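Local coordinates for protein UDP-N-acetylglucosamine 4-epimerase (Bacillus cereus, PDB 3M2P) that probably interconverts UDP-N-acetylglucosamine and its C4 epimer, UDP-N-acetylgalactosamine, as a UDP-binding member of the NAD(P)-dependent epimerase/dehydratase family, at residues I30-I36 with E45-Y51; L56-N61 with A95-N99; H68-T72 with N85-T89; S102-Y106 with A212-E216. All blocks are in the same frame, centred on the assembly; numbering follows the deposited sequence.

Contact 1: I30-I36 with E45-Y51; sequences IILTRSI and EYRVSDY
Ile30, Leu32 and Arg47 share one face of two adjacent parallel strands, 28-33 and 45-48, in the Rossmann-type sheet. The Arg47 side chain runs along that face. Its CB packs on Leu32 CD1 at 3.9 Å and CG heads back toward Ile30, whose CG2 lies 3.6 Å from Arg47 CD. With the chain extended from CG to NE, the guanidinium is laid flat beneath a methyl: Ile30 CD1 stands 3.6 Å from the plane, over its centre. At the tip, Arg47 grips the Glu45 carboxylate side-on. NE reaches OE2 of Glu45 at 3.1 Å, within the guanidinium plane, and NH2 reaches Glu45 OE1 at 3.1 Å; both nitrogens meet the carboxylate from above its plane. NH1 completes the charge pairing through a salt bridge to Asp62. Backbone bonds from Ile31 N to Glu45 O, Arg47 N to Ile31 O and Ser49 N to Thr33 O fix the register. On the other face, the Tyr46 ring lies alongside Ile31 and turns CD2 and CE2 to its CG2. Beyond the strands, Arg34, which binds UDP, leans across Tyr51: its CG meets the ring edge 3.5 Å from Tyr51 CE2, while the guanidinium turns one face to Tyr51 CD2, the two planes 59° apart. A water donates to Arg34 O at 3.0 Å and to Ser49 O at 2.8 Å.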
loop_
_atom_site.group_PDB
_atom_site.type_symbol
_atom_site.label_atom_id
_atom_site.label_comp_id
_atom_site.label_asym_id
_atom_site.label_seq_id
_atom_site.Cartn_x
_atom_site.Cartn_y
_atom_site.Cartn_z
ATOM N N ILE A 30 19.735 19.562 8.515
ATOM C CA ILE A 30 19.930 20.073 7.169
ATOM C C ILE A 30 18.627 19.924 6.391
ATOM O O ILE A 30 18.263 18.827 5.977
ATOM C CB ILE A 30 21.111 19.380 6.458
ATOM C CG1 ILE A 30 22.424 20.025 6.911
ATOM C CG2 ILE A 30 20.982 19.488 4.953
ATOM C CD1 ILE A 30 23.654 19.199 6.624
ATOM N N ILE A 31 17.915 21.040 6.234
ATOM C CA ILE A 31 16.603 21.056 5.594
ATOM C C ILE A 31 16.715 20.883 4.092
ATOM O O ILE A 31 17.331 21.701 3.426
ATOM C CB ILE A 31 15.849 22.391 5.851
ATOM C CG1 ILE A 31 15.309 22.467 7.281
ATOM C CG2 ILE A 31 14.704 22.547 4.888
ATOM C CD1 ILE A 31 16.221 23.199 8.258
ATOM N N LEU A 32 16.114 19.821 3.566
ATOM C CA LEU A 32 15.950 19.656 2.124
ATOM C C LEU A 32 14.603 20.190 1.679
ATOM O O LEU A 32 13.576 19.880 2.279
ATOM C CB LEU A 32 16.067 18.188 1.715
ATOM C CG LEU A 32 17.423 17.778 1.150
ATOM C CD1 LEU A 32 18.506 18.299 2.066
ATOM C CD2 LEU A 32 17.509 16.270 1.000
ATOM N N THR A 33 14.616 20.988 0.620
ATOM C CA THR A 33 13.400 21.573 0.083
ATOM C C THR A 33 13.565 21.825 -1.415
ATOM O O THR A 33 14.680 21.954 -1.910
ATOM C CB THR A 33 13.058 22.885 0.820
ATOM O OG1 THR A 33 11.904 23.496 0.226
ATOM C CG2 THR A 33 14.231 23.846 0.767
ATOM N N ARG A 34 12.448 21.891 -2.135
ATOM C CA ARG A 34 12.478 22.146 -3.574
ATOM C C ARG A 34 12.736 23.611 -3.888
ATOM O O ARG A 34 13.094 23.955 -5.018
ATOM C CB ARG A 34 11.180 21.690 -4.239
ATOM C CG ARG A 34 11.128 20.208 -4.554
ATOM C CD ARG A 34 9.964 19.888 -5.479
ATOM N NE ARG A 34 10.127 18.605 -6.166
ATOM C CZ ARG A 34 9.459 17.492 -5.857
ATOM N NH1 ARG A 34 8.568 17.497 -4.858
ATOM N NH2 ARG A 34 9.681 16.370 -6.552
ATOM N N SER A 35 12.573 24.472 -2.887
ATOM C CA SER A 35 12.715 25.905 -3.103
ATOM C C SER A 35 12.532 26.708 -1.829
ATOM O O SER A 35 11.825 26.286 -0.908
ATOM C CB SER A 35 11.682 26.383 -4.131
ATOM O OG SER A 35 10.374 26.387 -3.576
ATOM N N ILE A 36 13.153 27.885 -1.797
ATOM C CA ILE A 36 12.901 28.856 -0.737
ATOM C C ILE A 36 12.806 30.303 -1.236
ATOM O O ILE A 36 13.469 30.687 -2.216
ATOM C CB ILE A 36 13.969 28.777 0.359
ATOM C CG1 ILE A 36 15.168 27.957 -0.148
ATOM C CG2 ILE A 36 13.354 28.184 1.640
ATOM C CD1 ILE A 36 16.518 28.416 0.378
ATOM N N GLU A 45 20.893 25.227 8.048
ATOM C CA GLU A 45 21.335 25.046 6.670
ATOM C C GLU A 45 20.169 24.537 5.820
ATOM O O GLU A 45 19.583 23.495 6.122
ATOM C CB GLU A 45 22.558 24.113 6.569
ATOM C CG GLU A 45 22.717 23.436 5.199
ATOM C CD GLU A 45 24.165 23.367 4.673
ATOM O OE1 GLU A 45 25.089 22.903 5.389
ATOM O OE2 GLU A 45 24.367 23.756 3.502
ATOM N N TYR A 46 19.811 25.295 4.785
ATOM C CA TYR A 46 18.885 24.810 3.766
ATOM C C TYR A 46 19.684 24.331 2.551
ATOM O O TYR A 46 20.670 24.958 2.158
ATOM C CB TYR A 46 17.913 25.908 3.336
ATOM C CG TYR A 46 16.927 26.324 4.402
ATOM C CD1 TYR A 46 17.264 27.279 5.357
ATOM C CD2 TYR A 46 15.652 25.774 4.450
ATOM C CE1 TYR A 46 16.362 27.663 6.330
ATOM C CE2 TYR A 46 14.749 26.151 5.421
ATOM C CZ TYR A 46 15.111 27.095 6.355
ATOM O OH TYR A 46 14.208 27.472 7.319
ATOM N N ARG A 47 19.266 23.208 1.980
ATOM C CA ARG A 47 19.847 22.698 0.750
ATOM C C ARG A 47 18.739 22.460 -0.258
ATOM O O ARG A 47 17.865 21.634 -0.032
ATOM C CB ARG A 47 20.627 21.411 1.013
ATOM C CG ARG A 47 22.016 21.673 1.564
ATOM C CD ARG A 47 22.723 20.409 1.995
ATOM N NE ARG A 47 23.875 20.730 2.832
ATOM C CZ ARG A 47 24.809 19.860 3.205
ATOM N NH1 ARG A 47 24.741 18.590 2.824
ATOM N NH2 ARG A 47 25.813 20.264 3.966
ATOM N N VAL A 48 18.760 23.200 -1.358
ATOM C CA VAL A 48 17.699 23.106 -2.348
ATOM C C VAL A 48 17.923 21.874 -3.209
ATOM O O VAL A 48 19.057 21.591 -3.592
ATOM C CB VAL A 48 17.671 24.351 -3.234
ATOM C CG1 VAL A 48 16.728 24.148 -4.406
ATOM C CG2 VAL A 48 17.287 25.558 -2.411
ATOM N N SER A 49 16.855 21.138 -3.505
ATOM C CA SER A 49 16.971 19.918 -4.306
ATOM C C SER A 49 15.790 19.693 -5.252
ATOM O O SER A 49 14.715 20.266 -5.072
ATOM C CB SER A 49 17.153 18.695 -3.410
ATOM O OG SER A 49 17.125 17.498 -4.171
ATOM N N ASP A 50 15.993 18.862 -6.265
ATOM C CA ASP A 50 14.921 18.559 -7.199
ATOM C C ASP A 50 14.497 17.109 -7.052
ATOM O O ASP A 50 13.729 16.587 -7.859
ATOM C CB ASP A 50 15.331 18.883 -8.636
ATOM C CG ASP A 50 16.440 17.994 -9.147
ATOM O OD1 ASP A 50 16.894 17.100 -8.408
ATOM O OD2 ASP A 50 16.857 18.184 -10.302
ATOM N N TYR A 51 15.000 16.481 -5.996
ATOM C CA TYR A 51 14.671 15.099 -5.652
ATOM C C TYR A 51 14.920 14.106 -6.783
ATOM O O TYR A 51 14.258 13.073 -6.896
ATOM C CB TYR A 51 13.254 14.987 -5.083
ATOM C CG TYR A 51 13.133 15.711 -3.764
ATOM C CD1 TYR A 51 13.512 15.108 -2.572
ATOM C CD2 TYR A 51 12.685 17.018 -3.720
ATOM C CE1 TYR A 51 13.426 15.784 -1.381
ATOM C CE2 TYR A 51 12.590 17.698 -2.534
ATOM C CZ TYR A 51 12.957 17.084 -1.369
ATOM O OH TYR A 51 12.835 17.791 -0.192
HETATM O O HOH W 1 14.109 22.125 -7.138
#

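Contact 2: L56-N61 with A95-N99; sequences LINQLN and ACYEN
Asn99 swings its CG opposite its own carbonyl carbon (chi1 -72°), and a chi2 of -71° then turns the amide so that ND2 faces Ile57 of the neighbouring helix. Leu60 makes the same choice at its first torsion, which carries CD1 over to Cys96. These residues join the last turns of helices 53-59 and 83-98, which pack side by side against the Rossmann-type sheet. The amide nitrogen of Asn99 sits between two backbone carbonyls. It donates to Ile57 O at 2.8 Å, lying in the carbonyl plane on a lone pair, with the acceptor close to the amide plane of Asn99. Its second bond goes back into its own helix, from ND2 to Ala95 O at 3.1 Å, and is more bent, with an angle of 139° at the hydrogen. Ala95 O also accepts from Asn99 N, the two donors reaching it from opposite faces of its plane. Apolar packing flanks the amide. Ala95 CB meets Leu56 CB at 3.6 Å, and Leu60 CD1 rests 3.8 Å from Cys96 SG; both Leu60 and Cys96 also touch Val66 of strand 65-68. Ile57 CD1 lies on the aliphatic Glu98 CG at 4.0 Å. Of the two N-H groups of one amide, one thus serves Ile57 O across the contact and the other adds a second donor to Ala95 O, which together fix the rotation of the amide.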
loop_
_atom_site.group_PDB
_atom_site.type_symbol
_atom_site.label_atom_id
_atom_site.label_comp_id
_atom_site.label_asym_id
_atom_site.label_seq_id
_atom_site.Cartn_x
_atom_site.Cartn_y
_atom_site.Cartn_z
ATOM N N LEU A 56 20.290 14.266 -5.398
ATOM C CA LEU A 56 20.293 13.937 -3.972
ATOM C C LEU A 56 21.647 13.349 -3.588
ATOM O O LEU A 56 22.186 13.645 -2.511
ATOM C CB LEU A 56 19.148 12.974 -3.618
ATOM C CG LEU A 56 17.746 13.566 -3.788
ATOM C CD1 LEU A 56 16.701 12.471 -3.908
ATOM C CD2 LEU A 56 17.424 14.544 -2.653
ATOM N N ILE A 57 22.189 12.525 -4.483
ATOM C CA ILE A 57 23.507 11.956 -4.288
ATOM C C ILE A 57 24.422 13.042 -3.746
ATOM O O ILE A 57 25.141 12.826 -2.783
ATOM C CB ILE A 57 24.068 11.368 -5.596
ATOM C CG1 ILE A 57 23.508 9.967 -5.822
ATOM C CG2 ILE A 57 25.582 11.311 -5.562
ATOM C CD1 ILE A 57 23.898 9.381 -7.128
ATOM N N ASN A 58 24.357 14.225 -4.339
ATOM C CA ASN A 58 25.205 15.326 -3.910
ATOM C C ASN A 58 24.673 16.099 -2.703
ATOM O O ASN A 58 25.461 16.588 -1.890
ATOM C CB ASN A 58 25.501 16.262 -5.082
ATOM C CG ASN A 58 26.335 15.587 -6.156
ATOM O OD1 ASN A 58 26.106 15.766 -7.350
ATOM N ND2 ASN A 58 27.304 14.781 -5.727
ATOM N N GLN A 59 23.354 16.203 -2.566
ATOM C CA GLN A 59 22.789 16.902 -1.417
ATOM C C GLN A 59 22.939 16.076 -0.131
ATOM O O GLN A 59 22.687 16.567 0.967
ATOM C CB GLN A 59 21.319 17.259 -1.658
ATOM C CG GLN A 59 21.061 17.980 -2.973
ATOM C CD GLN A 59 21.825 19.280 -3.084
ATOM O OE1 GLN A 59 21.753 20.131 -2.206
ATOM N NE2 GLN A 59 22.562 19.439 -4.169
ATOM N N LEU A 60 23.361 14.826 -0.267
ATOM C CA LEU A 60 23.539 13.961 0.890
ATOM C C LEU A 60 24.992 13.515 1.134
ATOM O O LEU A 60 25.237 12.659 1.995
ATOM C CB LEU A 60 22.648 12.727 0.758
ATOM C CG LEU A 60 21.139 12.920 0.829
ATOM C CD1 LEU A 60 20.455 11.562 0.898
ATOM C CD2 LEU A 60 20.774 13.770 2.015
ATOM N N ASN A 61 25.957 14.083 0.411
ATOM C CA ASN A 61 27.322 13.550 0.496
ATOM C C ASN A 61 28.064 13.766 1.813
ATOM O O ASN A 61 29.159 13.229 1.995
ATOM C CB ASN A 61 28.199 13.972 -0.692
ATOM C CG ASN A 61 28.663 15.417 -0.608
ATOM O OD1 ASN A 61 28.740 16.019 0.472
ATOM N ND2 ASN A 61 28.991 15.984 -1.770
ATOM N N ALA A 95 20.012 7.235 -3.264
ATOM C CA ALA A 95 21.001 8.258 -2.982
ATOM C C ALA A 95 21.667 7.962 -1.655
ATOM O O ALA A 95 22.879 8.105 -1.502
ATOM C CB ALA A 95 20.328 9.628 -2.939
ATOM N N CYS A 96 20.850 7.558 -0.690
ATOM C CA CYS A 96 21.339 7.180 0.626
ATOM C C CYS A 96 22.370 6.068 0.512
ATOM O O CYS A 96 23.447 6.170 1.070
ATOM C CB CYS A 96 20.175 6.774 1.523
ATOM S SG CYS A 96 19.402 8.207 2.294
ATOM N N TYR A 97 22.023 5.024 -0.233
ATOM C CA TYR A 97 22.921 3.915 -0.515
ATOM C C TYR A 97 24.259 4.351 -1.126
ATOM O O TYR A 97 25.319 3.930 -0.668
ATOM C CB TYR A 97 22.224 2.911 -1.425
ATOM C CG TYR A 97 23.051 1.685 -1.754
ATOM C CD1 TYR A 97 23.091 0.593 -0.881
ATOM C CD2 TYR A 97 23.783 1.610 -2.939
ATOM C CE1 TYR A 97 23.837 -0.537 -1.175
ATOM C CE2 TYR A 97 24.532 0.487 -3.242
ATOM C CZ TYR A 97 24.557 -0.586 -2.355
ATOM O OH TYR A 97 25.305 -1.710 -2.645
ATOM N N GLU A 98 24.222 5.189 -2.153
ATOM C CA GLU A 98 25.459 5.687 -2.734
ATOM C C GLU A 98 26.343 6.312 -1.676
ATOM O O GLU A 98 27.532 6.005 -1.596
ATOM C CB GLU A 98 25.194 6.698 -3.842
ATOM C CG GLU A 98 25.153 6.076 -5.206
ATOM C CD GLU A 98 26.484 5.426 -5.594
ATOM O OE1 GLU A 98 27.561 6.006 -5.294
ATOM O OE2 GLU A 98 26.447 4.334 -6.212
ATOM N N ASN A 99 25.768 7.193 -0.867
ATOM C CA ASN A 99 26.539 7.912 0.144
ATOM C C ASN A 99 26.801 7.067 1.385
ATOM O O ASN A 99 27.406 7.522 2.361
ATOM C CB ASN A 99 25.832 9.207 0.515
ATOM C CG ASN A 99 25.917 10.245 -0.582
ATOM O OD1 ASN A 99 26.988 10.806 -0.830
ATOM N ND2 ASN A 99 24.790 10.512 -1.246
#

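Contact 3: H68-T72 with N85-T89; sequences HLAAT and NEILT
His68 meets Thr89 and Leu88 where strand 65-68 of the Rossmann-type sheet gives way to the loop leading to helix 83-98. With CG anti to the backbone N (chi1 -178°), the imidazole reaches out to the helix. Its NE2 shares a hydrogen bond with Thr89 OG1 at 2.8 Å, the hydroxyl lying at the ring edge and in its plane; either partner could be the donor. At the same end of the ring, His68 CE1 touches Leu88 CD2 at 3.5 Å, and ND1 hydrogen-bonds to Thr8 OG1 of strand 4-8. The ring is therefore held through both nitrogens, which fixes its rotation. The chain then comes to Ala71, whose CB lies 3.7 Å from Asn85 ND2. Thr72, one of the UDP-binding residues, closes the segment. The side chains of Thr72 and Asn85 run past one another head to tail, and the Asn85 amide lies against the backbone of Ala71 and Thr72, in a position consistent with a second-shell role beside this UDP-binding residue. Thr72 N donates to Asn85 OD1 at 2.9 Å, in the carbonyl plane and on a lone pair, with an angle of 140° at the hydrogen.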
loop_
_atom_site.group_PDB
_atom_site.type_symbol
_atom_site.label_atom_id
_atom_site.label_comp_id
_atom_site.label_asym_id
_atom_site.label_seq_id
_atom_site.Cartn_x
_atom_site.Cartn_y
_atom_site.Cartn_z
ATOM N N HIS A 68 12.899 11.152 6.447
ATOM C CA HIS A 68 12.136 11.333 5.216
ATOM C C HIS A 68 10.691 11.735 5.503
ATOM O O HIS A 68 9.818 10.883 5.718
ATOM C CB HIS A 68 12.192 10.054 4.383
ATOM C CG HIS A 68 11.472 10.147 3.075
ATOM N ND1 HIS A 68 11.333 11.331 2.381
ATOM C CD2 HIS A 68 10.870 9.195 2.323
ATOM C CE1 HIS A 68 10.665 11.105 1.266
ATOM N NE2 HIS A 68 10.375 9.818 1.205
ATOM N N LEU A 69 10.443 13.040 5.502
ATOM C CA LEU A 69 9.140 13.572 5.894
ATOM C C LEU A 69 8.312 14.059 4.709
ATOM O O LEU A 69 7.087 14.136 4.801
ATOM C CB LEU A 69 9.313 14.715 6.889
ATOM C CG LEU A 69 10.066 14.431 8.187
ATOM C CD1 LEU A 69 10.184 15.712 8.970
ATOM C CD2 LEU A 69 9.373 13.365 9.021
ATOM N N ALA A 70 8.981 14.375 3.605
ATOM C CA ALA A 70 8.346 14.984 2.432
ATOM C C ALA A 70 7.263 14.126 1.779
ATOM O O ALA A 70 7.499 12.960 1.450
ATOM C CB ALA A 70 9.411 15.344 1.400
ATOM N N ALA A 71 6.085 14.715 1.574
ATOM C CA ALA A 71 4.988 14.033 0.881
ATOM C C ALA A 71 3.910 14.992 0.349
ATOM O O ALA A 71 3.944 16.194 0.621
ATOM C CB ALA A 71 4.359 12.947 1.774
ATOM N N THR A 72 2.971 14.453 -0.429
ATOM C CA THR A 72 1.808 15.218 -0.877
ATOM C C THR A 72 0.527 14.613 -0.301
ATOM O O THR A 72 0.466 13.407 -0.009
ATOM C CB THR A 72 1.695 15.314 -2.425
ATOM O OG1 THR A 72 1.351 14.033 -2.963
ATOM C CG2 THR A 72 3.003 15.815 -3.058
ATOM N N ASN A 85 5.751 10.995 -5.238
ATOM C CA ASN A 85 6.299 10.605 -3.949
ATOM C C ASN A 85 7.020 9.274 -3.999
ATOM O O ASN A 85 8.189 9.176 -3.640
ATOM C CB ASN A 85 5.178 10.485 -2.931
ATOM C CG ASN A 85 4.984 11.741 -2.153
ATOM O OD1 ASN A 85 3.919 12.359 -2.209
ATOM N ND2 ASN A 85 6.018 12.149 -1.421
ATOM N N GLU A 86 6.304 8.239 -4.413
ATOM C CA GLU A 86 6.899 6.922 -4.529
ATOM C C GLU A 86 8.276 7.026 -5.196
ATOM O O GLU A 86 9.273 6.540 -4.670
ATOM C CB GLU A 86 5.943 5.966 -5.251
ATOM C CG GLU A 86 4.646 5.779 -4.469
ATOM C CD GLU A 86 3.730 4.708 -5.034
ATOM O OE1 GLU A 86 4.177 3.929 -5.901
ATOM O OE2 GLU A 86 2.554 4.646 -4.600
ATOM N N ILE A 87 8.326 7.710 -6.329
ATOM C CA ILE A 87 9.580 7.988 -7.020
ATOM C C ILE A 87 10.574 8.754 -6.139
ATOM O O ILE A 87 11.731 8.389 -6.046
ATOM C CB ILE A 87 9.304 8.761 -8.347
ATOM C CG1 ILE A 87 8.673 7.822 -9.375
ATOM C CG2 ILE A 87 10.559 9.426 -8.888
ATOM C CD1 ILE A 87 8.533 8.420 -10.698
ATOM N N LEU A 88 10.117 9.821 -5.501
ATOM C CA LEU A 88 10.986 10.639 -4.675
ATOM C C LEU A 88 11.616 9.758 -3.601
ATOM O O LEU A 88 12.783 9.909 -3.257
ATOM C CB LEU A 88 10.178 11.784 -4.040
ATOM C CG LEU A 88 10.931 12.857 -3.240
ATOM C CD1 LEU A 88 10.065 14.056 -2.978
ATOM C CD2 LEU A 88 11.474 12.315 -1.926
ATOM N N THR A 89 10.821 8.831 -3.080
ATOM C CA THR A 89 11.255 7.936 -2.026
ATOM C C THR A 89 12.383 7.029 -2.504
ATOM O O THR A 89 13.479 7.082 -1.958
ATOM C CB THR A 89 10.059 7.136 -1.459
ATOM O OG1 THR A 89 9.321 7.981 -0.571
ATOM C CG2 THR A 89 10.509 5.904 -0.690
#

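Contact 4: S102-Y106 with A212-E216; sequences SNIVY and ALKQE
The start of a central strand of the Rossmann-type sheet, 103-109, packs here against the turn that follows helix 202-212, with Asn103 and Val105 meeting Leu213 and Glu216. Val105 supplies the apolar packing. Its CG2 touches Leu213 CG at 3.8 Å and Ala212 CB at 4.2 Å, the Val105 and Leu213 side chains crossing at about a right angle. Asn103 packs its side chain into the turn. A chi1 near 180° (-162°) swings the amide group out from the strand, and Asn103 CG comes to lie 3.4 Å from Glu216 CA and 3.5 Å from Glu216 CB. These two side chains likewise cross at roughly a right angle, with CA and CB of Glu216 doing the touching; the rest of the Glu216 chain, extended beyond CG, carries its carboxylate away from the strand. Both backbones bend sharply nearby: Asn103 and Gln215 are each the centre of an inverse gamma turn. Beside Ser102 a water spans the gap, donating to Glu216 O at 2.7 Å and lying 3.2 Å from Ser102 OG. The turn is also tied to the next strand, since Gln215 O accepts from Lys156 NZ. Within the sheet, 103-109 runs between 65-68 and 154-164: Leu213 extends over Ala65 and Val67, Val105 touches Leu158, and Ile104, pointing away from the turn, packs on Tyr93 and Cys96 of helix 83-98.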
loop_
_atom_site.group_PDB
_atom_site.type_symbol
_atom_site.label_atom_id
_atom_site.label_comp_id
_atom_site.label_asym_id
_atom_site.label_seq_id
_atom_site.Cartn_x
_atom_site.Cartn_y
_atom_site.Cartn_z
ATOM N N SER A 102 22.530 4.695 6.172
ATOM C CA SER A 102 21.562 3.643 6.424
ATOM C C SER A 102 20.588 3.996 7.537
ATOM O O SER A 102 19.480 3.483 7.555
ATOM C CB SER A 102 22.255 2.295 6.643
ATOM O OG SER A 102 23.576 2.486 7.114
ATOM N N ASN A 103 20.998 4.888 8.439
ATOM C CA ASN A 103 20.116 5.359 9.511
ATOM C C ASN A 103 19.055 6.341 9.011
ATOM O O ASN A 103 19.260 7.558 9.022
ATOM C CB ASN A 103 20.912 5.999 10.646
ATOM C CG ASN A 103 20.107 6.100 11.922
ATOM O OD1 ASN A 103 20.496 6.771 12.888
ATOM N ND2 ASN A 103 18.973 5.418 11.936
ATOM N N ILE A 104 17.915 5.798 8.590
ATOM C CA ILE A 104 16.860 6.571 7.953
ATOM C C ILE A 104 15.540 6.407 8.695
ATOM O O ILE A 104 15.223 5.322 9.157
ATOM C CB ILE A 104 16.662 6.087 6.514
ATOM C CG1 ILE A 104 17.942 6.282 5.711
ATOM C CG2 ILE A 104 15.506 6.803 5.849
ATOM C CD1 ILE A 104 18.046 5.327 4.561
ATOM N N VAL A 105 14.775 7.487 8.809
ATOM C CA VAL A 105 13.422 7.431 9.365
ATOM C C VAL A 105 12.384 7.831 8.321
ATOM O O VAL A 105 12.509 8.876 7.692
ATOM C CB VAL A 105 13.268 8.408 10.527
ATOM C CG1 VAL A 105 11.794 8.590 10.857
ATOM C CG2 VAL A 105 14.069 7.939 11.732
ATOM N N TYR A 106 11.358 7.014 8.132
ATOM C CA TYR A 106 10.291 7.361 7.192
ATOM C C TYR A 106 9.020 7.693 7.934
ATOM O O TYR A 106 8.681 7.015 8.895
ATOM C CB TYR A 106 9.996 6.210 6.226
ATOM C CG TYR A 106 8.847 6.517 5.293
ATOM C CD1 TYR A 106 8.964 7.518 4.331
ATOM C CD2 TYR A 106 7.647 5.830 5.379
ATOM C CE1 TYR A 106 7.932 7.815 3.476
ATOM C CE2 TYR A 106 6.603 6.125 4.529
ATOM C CZ TYR A 106 6.755 7.118 3.573
ATOM O OH TYR A 106 5.723 7.427 2.715
ATOM N N ALA A 212 14.144 7.028 17.455
ATOM C CA ALA A 212 14.285 6.014 16.418
ATOM C C ALA A 212 15.618 6.228 15.725
ATOM O O ALA A 212 16.242 5.286 15.244
ATOM C CB ALA A 212 13.129 6.101 15.417
ATOM N N LEU A 213 16.052 7.480 15.674
ATOM C CA LEU A 213 17.338 7.805 15.085
ATOM C C LEU A 213 18.470 7.309 15.988
ATOM O O LEU A 213 19.641 7.306 15.593
ATOM C CB LEU A 213 17.445 9.313 14.844
ATOM C CG LEU A 213 16.869 9.832 13.531
ATOM C CD1 LEU A 213 16.796 11.349 13.544
ATOM C CD2 LEU A 213 17.684 9.338 12.357
ATOM N N LYS A 214 18.109 6.890 17.199
ATOM C CA LYS A 214 19.064 6.371 18.168
ATOM C C LYS A 214 19.399 4.924 17.858
ATOM O O LYS A 214 20.518 4.476 18.113
ATOM C CB LYS A 214 18.509 6.485 19.591
ATOM C CG LYS A 214 18.595 7.883 20.157
ATOM C CD LYS A 214 17.889 8.036 21.494
ATOM C CE LYS A 214 18.212 9.425 22.060
ATOM N NZ LYS A 214 17.218 9.970 23.032
ATOM N N GLN A 215 18.425 4.192 17.317
ATOM C CA GLN A 215 18.647 2.803 16.930
ATOM C C GLN A 215 19.127 2.740 15.486
ATOM O O GLN A 215 18.430 2.233 14.607
ATOM C CB GLN A 215 17.383 1.964 17.108
ATOM C CG GLN A 215 16.688 2.152 18.443
ATOM C CD GLN A 215 17.567 1.825 19.626
ATOM O OE1 GLN A 215 18.391 0.917 19.572
ATOM N NE2 GLN A 215 17.390 2.562 20.710
ATOM N N GLU A 216 20.341 3.232 15.256
ATOM C CA GLU A 216 20.831 3.446 13.910
ATOM C C GLU A 216 20.924 2.194 13.044
ATOM O O GLU A 216 20.965 2.284 11.815
ATOM C CB GLU A 216 22.157 4.188 13.946
ATOM C CG GLU A 216 23.284 3.449 14.589
ATOM C CD GLU A 216 24.493 4.349 14.774
ATOM O OE1 GLU A 216 24.314 5.592 14.717
ATOM O OE2 GLU A 216 25.614 3.824 14.969
HETATM O O HOH W 2 23.154 2.069 10.214
#

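From the N terminus, contact 1 closes the first and shortest excursion, joining strand 28-33 to strand 45-48 at one side of the sheet. The chain enters helix 53-59, where contact 2 opens; it closes only at the end of helix 83-98. Contact 3 lies within that span, tying the loop after strand 65-68 to an earlier part of the same helix. Contact 4 follows and spans the longest separation, from strand 103-109 to the turn after helix 202-212. None cross. Tyr51 meets Leu88 between contacts 1 and 3, Ser49 meets Leu56 between 1 and 2, Cys96 meets Ile104 between 2 and 4, and His68 N probably hydrogen-bonds to Val105 O, joining contacts 3 and 4 through adjacent strands.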